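Local structure of uncharacterized protein (Bombyx mori, 5AZ0) at residues A[138-142]-A[315-319]; A[142-146]-A[341-345]. The protein is an aldo-keto reductase of the silkworm, AKR2E5, and probably reduces aldehydes and ketones to alcohols with a nicotinamide cofactor. One frame throughout, in Å; residues are numbered along the deposited sequence.

Overall arrangement
Both contacts tie the loop between strand 133-136 and helix 153-165 to the long segment that follows helix 297-304, and they lie on the same side of the chain's centre with centres about 11 Å apart. Contact 1 is buried and apolar, about 17 Å from the chain centre; contact 2 is polar and nearer the surface, about 21 Å out. Ile142 lies in a segment of each but touches across contact 1 alone. On the C-terminal side, packing joins 315-319 to 341-345: Trp318 CH2 lies 3.8 Å from Met341 CE. In aldo-keto reductases such loops at the C-terminal mouth of the barrel usually border the substrate pocket, so contact 1 probably lies close to it.

Contact 1 of 2, residues A[138-142]-A[315-319]; sequences WPMSI and PLFWQ
Trp138 and Trp318 form the aromatic part of this contact, a T-shaped pair in which the six-membered ring of Trp318 turns its edge to the face of the Trp138 indole. The evidence is a 61° angle between the planes and a distance of 3.5 Å from Trp318 CZ3 to Trp138 CE2. Trp138 is placed for this by a CG anti to its carbonyl carbon (chi1 -66°).

The remaining contacts are apolar. Met140 folds back at chi2 and chi3, which brings its methyl, not its sulfur, to one side of the Trp318 indole, toward the rim, with CE 3.4 Å from Trp318 CE3. Phe317 CE1, an edge atom of its ring, lies over the centre of the opposite face, 3.6 Å above the plane. Ile142 reaches the pyrrole end, where its CD1 stands 3.6 Å from Trp318 CD1. Pro315 meets the far end of the other indole, its CG 3.9 Å from Trp138 CH2. A leucine in place of Trp318 would probably leave the face of Trp138 without its aromatic edge and open a gap beside the methyls of Met140 and Ile142.

Within 315-319, the 3.0 Å bond from Trp318 N to Pro315 O belongs to the short 3-10 turn that presents the indole. Trp106 also meets the ring of Trp138, and Gln107, in the same loop after strand 100-105, touches both tryptophans. The first segment leaves strand 133-136 of the TIM barrel on its way to helix 153-165, while the second follows helix 297-304.

Contact 2 of 2, residues A[142-146]-A[341-345]; sequences ISQEG and MRKWK
The guanidinium of Arg342 meets Gln144 O at its edge: the acceptor is only 5° out of the guanidinium plane, and Glu145 CA approaches the group obliquely. The NH1 to Gln144 O bond is 2.8 Å long and nearly straight, 163° at the hydrogen, and it arrives in the carbonyl plane. The bend at chi3 (-59°) carries NE and the guanidinium toward Gln144 O. Separately, Arg342 CD packs 3.8 Å from Gly146 N. The arginine NE bonds to Ile337 O, a second anchor that should limit rotation of the group.

Lys343 runs extended beyond CG alongside Gln144, with its CE 3.9 Å from Gln144 CB, and ends in a salt bridge. Its NZ lies 3.0 Å from Glu145 OE2, on the anti side of the carboxylate and somewhat out of its plane. Glu145 starts away from the other segment, and the bend at chi2 brings its carboxylate round to the lysine.

The receiving backbone is a type I beta turn from Ser143 to Gly146, closed by a 3.0 Å bond from Gly146 N to Ser143 O. Ser143 OG accepts a weak bond from Glu145 N and is also bonded to Val147 N.

This surface contact joins the loop between strand 133-136 and helix 153-165 to the C-terminal segment beyond helix 297-304, while Tyr321 OH, earlier in the same C-terminal tail, bonds to Gly146 O.

Contact 1 of 2, residues A[138-142]-A[315-319]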
loop_
_atom_site.group_PDB
_atom_site.type_symbol
_atom_site.label_atom_id
_atom_site.label_comp_id
_atom_site.label_asym_id
_atom_site.label_seq_id
_atom_site.Cartn_x
_atom_site.Cartn_y
_atom_site.Cartn_z
ATOM N N TRP A 138 9.232 2.298 5.409
ATOM C CA TRP A 138 10.058 1.122 5.721
ATOM C C TRP A 138 10.596 1.262 7.089
ATOM O O TRP A 138 10.708 2.373 7.592
ATOM C CB TRP A 138 11.249 0.973 4.771
ATOM C CG TRP A 138 10.827 0.699 3.411
ATOM C CD1 TRP A 138 10.393 1.598 2.503
ATOM C CD2 TRP A 138 10.786 -0.588 2.757
ATOM N NE1 TRP A 138 10.100 0.957 1.290
ATOM C CE2 TRP A 138 10.303 -0.387 1.446
ATOM C CE3 TRP A 138 11.141 -1.881 3.149
ATOM C CZ2 TRP A 138 10.129 -1.430 0.538
ATOM C CZ3 TRP A 138 10.958 -2.946 2.243
ATOM C CH2 TRP A 138 10.453 -2.711 0.954
ATOM N N PRO A 139 10.952 0.127 7.727
ATOM C CA PRO A 139 11.480 0.158 9.077
ATOM C C PRO A 139 12.962 0.653 9.164
ATOM O O PRO A 139 13.449 1.020 10.267
ATOM C CB PRO A 139 11.288 -1.307 9.547
ATOM C CG PRO A 139 11.298 -2.090 8.326
ATOM C CD PRO A 139 10.672 -1.246 7.269
ATOM N N MET A 140 13.666 0.686 8.039
ATOM C CA MET A 140 15.086 1.136 8.024
ATOM C C MET A 140 15.157 2.679 8.108
ATOM O O MET A 140 14.249 3.392 7.655
ATOM C CB MET A 140 15.832 0.662 6.778
ATOM C CG MET A 140 15.695 -0.806 6.490
ATOM S SD MET A 140 14.316 -1.280 5.455
ATOM C CE MET A 140 14.509 -0.460 3.881
ATOM N N SER A 141 16.242 3.136 8.711
ATOM C CA SER A 141 16.617 4.519 8.837
ATOM C C SER A 141 17.934 4.723 8.077
ATOM O O SER A 141 18.983 4.297 8.554
ATOM C CB SER A 141 16.814 4.834 10.289
ATOM O OG SER A 141 17.955 4.138 10.854
ATOM N N ILE A 142 17.834 5.340 6.916
ATOM C CA ILE A 142 18.892 5.508 5.943
ATOM C C ILE A 142 19.006 6.965 5.446
ATOM O O ILE A 142 18.038 7.507 4.862
ATOM C CB ILE A 142 18.655 4.599 4.707
ATOM C CG1 ILE A 142 18.476 3.150 5.213
ATOM C CG2 ILE A 142 19.819 4.676 3.718
ATOM C CD1 ILE A 142 18.181 2.147 4.146
ATOM N N PRO A 315 14.048 -5.509 -2.366
ATOM C CA PRO A 315 15.060 -4.547 -2.748
ATOM C C PRO A 315 16.398 -4.943 -2.117
ATOM O O PRO A 315 16.677 -4.598 -0.969
ATOM C CB PRO A 315 14.476 -3.217 -2.232
ATOM C CG PRO A 315 13.571 -3.604 -1.128
ATOM C CD PRO A 315 13.076 -4.980 -1.396
ATOM N N LEU A 316 17.237 -5.634 -2.905
ATOM C CA LEU A 316 18.470 -6.261 -2.364
ATOM C C LEU A 316 19.449 -5.268 -1.854
ATOM O O LEU A 316 20.098 -5.534 -0.848
ATOM C CB LEU A 316 19.129 -7.188 -3.407
ATOM C CG LEU A 316 18.208 -8.415 -3.642
ATOM C CD1 LEU A 316 18.478 -9.055 -4.994
ATOM C CD2 LEU A 316 18.233 -9.432 -2.473
ATOM N N PHE A 317 19.501 -4.078 -2.471
ATOM C CA PHE A 317 20.328 -2.947 -1.934
ATOM C C PHE A 317 20.055 -2.551 -0.499
ATOM O O PHE A 317 20.905 -1.947 0.089
ATOM C CB PHE A 317 20.262 -1.708 -2.814
ATOM C CG PHE A 317 18.885 -1.393 -3.322
ATOM C CD1 PHE A 317 17.998 -0.650 -2.548
ATOM C CD2 PHE A 317 18.500 -1.801 -4.573
ATOM C CE1 PHE A 317 16.721 -0.369 -3.019
ATOM C CE2 PHE A 317 17.233 -1.525 -5.045
ATOM C CZ PHE A 317 16.328 -0.816 -4.255
ATOM N N TRP A 318 18.900 -2.936 0.104
ATOM C CA TRP A 318 18.697 -2.621 1.522
ATOM C C TRP A 318 19.031 -3.708 2.505
ATOM O O TRP A 318 19.018 -3.442 3.718
ATOM C CB TRP A 318 17.235 -2.123 1.747
ATOM C CG TRP A 318 16.974 -0.731 1.165
ATOM C CD1 TRP A 318 17.868 0.323 1.083
ATOM C CD2 TRP A 318 15.744 -0.240 0.626
ATOM N NE1 TRP A 318 17.254 1.422 0.530
ATOM C CE2 TRP A 318 15.962 1.114 0.235
ATOM C CE3 TRP A 318 14.473 -0.785 0.474
ATOM C CZ2 TRP A 318 14.968 1.903 -0.313
ATOM C CZ3 TRP A 318 13.455 0.022 -0.083
ATOM C CH2 TRP A 318 13.731 1.368 -0.468
ATOM N N GLN A 319 19.365 -4.917 2.028
ATOM C CA GLN A 319 19.753 -6.044 2.965
ATOM C C GLN A 319 20.748 -5.730 4.042
ATOM O O GLN A 319 20.528 -6.143 5.177
ATOM C CB GLN A 319 20.257 -7.298 2.264
ATOM C CG GLN A 319 19.270 -7.921 1.285
ATOM C CD GLN A 319 19.593 -9.382 0.908
ATOM O OE1 GLN A 319 18.690 -10.158 0.572
ATOM N NE2 GLN A 319 20.885 -9.737 0.925
#

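Contact 2 of 2, residues A[142-146]-A[341-345]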
loop_
_atom_site.group_PDB
_atom_site.type_symbol
_atom_site.label_atom_id
_atom_site.label_comp_id
_atom_site.label_asym_id
_atom_site.label_seq_id
_atom_site.Cartn_x
_atom_site.Cartn_y
_atom_site.Cartn_z
ATOM N N ILE A 142 17.834 5.340 6.916
ATOM C CA ILE A 142 18.892 5.508 5.943
ATOM C C ILE A 142 19.006 6.965 5.446
ATOM O O ILE A 142 18.038 7.507 4.862
ATOM C CB ILE A 142 18.655 4.599 4.707
ATOM C CG1 ILE A 142 18.476 3.150 5.213
ATOM C CG2 ILE A 142 19.819 4.676 3.718
ATOM C CD1 ILE A 142 18.181 2.147 4.146
ATOM N N SER A 143 20.202 7.566 5.574
ATOM C CA SER A 143 20.427 8.938 5.065
ATOM C C SER A 143 20.264 8.999 3.569
ATOM O O SER A 143 20.241 7.993 2.853
ATOM C CB SER A 143 21.802 9.537 5.475
ATOM O OG SER A 143 22.816 9.095 4.564
ATOM N N GLN A 144 20.140 10.215 3.056
ATOM C CA GLN A 144 20.079 10.420 1.615
ATOM C C GLN A 144 21.366 9.975 0.918
ATOM O O GLN A 144 21.360 9.807 -0.288
ATOM C CB GLN A 144 19.845 11.974 1.295
ATOM C CG GLN A 144 18.647 12.621 2.046
ATOM C CD GLN A 144 18.922 13.203 3.475
ATOM O OE1 GLN A 144 19.604 12.613 4.431
ATOM N NE2 GLN A 144 18.340 14.398 3.652
ATOM N N GLU A 145 22.489 9.871 1.650
ATOM C CA GLU A 145 23.717 9.350 1.046
ATOM C C GLU A 145 23.929 7.830 1.264
ATOM O O GLU A 145 24.932 7.313 0.844
ATOM C CB GLU A 145 24.916 10.141 1.557
ATOM C CG GLU A 145 24.915 11.581 1.003
ATOM C CD GLU A 145 23.982 12.512 1.759
ATOM O OE1 GLU A 145 23.819 12.362 3.001
ATOM O OE2 GLU A 145 23.424 13.417 1.108
ATOM N N GLY A 146 22.995 7.121 1.897
ATOM C CA GLY A 146 23.096 5.676 2.009
ATOM C C GLY A 146 23.686 5.280 3.329
ATOM O O GLY A 146 23.961 4.139 3.501
ATOM N N MET A 341 16.315 5.875 -5.216
ATOM C CA MET A 341 15.778 5.383 -3.969
ATOM C C MET A 341 16.218 6.251 -2.790
ATOM O O MET A 341 15.979 5.877 -1.640
ATOM C CB MET A 341 16.254 3.942 -3.756
ATOM C CG MET A 341 16.098 3.026 -4.970
ATOM S SD MET A 341 14.448 2.900 -5.586
ATOM C CE MET A 341 13.601 2.308 -4.126
ATOM N N ARG A 342 16.860 7.398 -3.056
ATOM C CA ARG A 342 17.449 8.237 -2.004
ATOM C C ARG A 342 17.206 9.769 -2.125
ATOM O O ARG A 342 17.110 10.443 -1.116
ATOM C CB ARG A 342 18.967 8.005 -1.964
ATOM C CG ARG A 342 19.424 6.718 -1.313
ATOM C CD ARG A 342 20.970 6.543 -1.300
ATOM N NE ARG A 342 21.652 6.542 -2.604
ATOM C CZ ARG A 342 22.353 7.556 -3.170
ATOM N NH1 ARG A 342 22.499 8.763 -2.608
ATOM N NH2 ARG A 342 22.919 7.366 -4.372
ATOM N N LYS A 343 17.219 10.309 -3.349
ATOM C CA LYS A 343 17.180 11.764 -3.623
ATOM C C LYS A 343 16.304 11.964 -4.823
ATOM O O LYS A 343 16.493 11.314 -5.829
ATOM C CB LYS A 343 18.567 12.328 -3.955
ATOM C CG LYS A 343 19.506 12.380 -2.761
ATOM C CD LYS A 343 20.963 12.753 -3.135
ATOM C CE LYS A 343 21.633 13.356 -1.910
ATOM N NZ LYS A 343 23.099 13.299 -1.903
ATOM N N TRP A 344 15.331 12.863 -4.717
ATOM C CA TRP A 344 14.421 13.147 -5.834
ATOM C C TRP A 344 13.705 14.514 -5.591
ATOM O O TRP A 344 13.695 15.026 -4.452
ATOM C CB TRP A 344 13.394 11.991 -5.998
ATOM C CG TRP A 344 12.385 11.905 -4.796
ATOM C CD1 TRP A 344 11.138 12.475 -4.720
ATOM C CD2 TRP A 344 12.594 11.243 -3.537
ATOM N NE1 TRP A 344 10.564 12.208 -3.504
ATOM C CE2 TRP A 344 11.438 11.466 -2.751
ATOM C CE3 TRP A 344 13.633 10.472 -3.009
ATOM C CZ2 TRP A 344 11.296 10.953 -1.474
ATOM C CZ3 TRP A 344 13.501 9.982 -1.725
ATOM C CH2 TRP A 344 12.321 10.232 -0.964
ATOM N N LYS A 345 13.069 15.040 -6.642
ATOM C CA LYS A 345 12.189 16.209 -6.555
ATOM C C LYS A 345 10.709 15.788 -6.755
ATOM O O LYS A 345 10.430 14.807 -7.456
ATOM C CB LYS A 345 12.637 17.320 -7.573
ATOM C CG LYS A 345 11.955 17.315 -8.964
ATOM C CD LYS A 345 12.054 18.661 -9.702
ATOM C CE LYS A 345 11.076 18.768 -10.881
ATOM N NZ LYS A 345 9.656 18.970 -10.454
#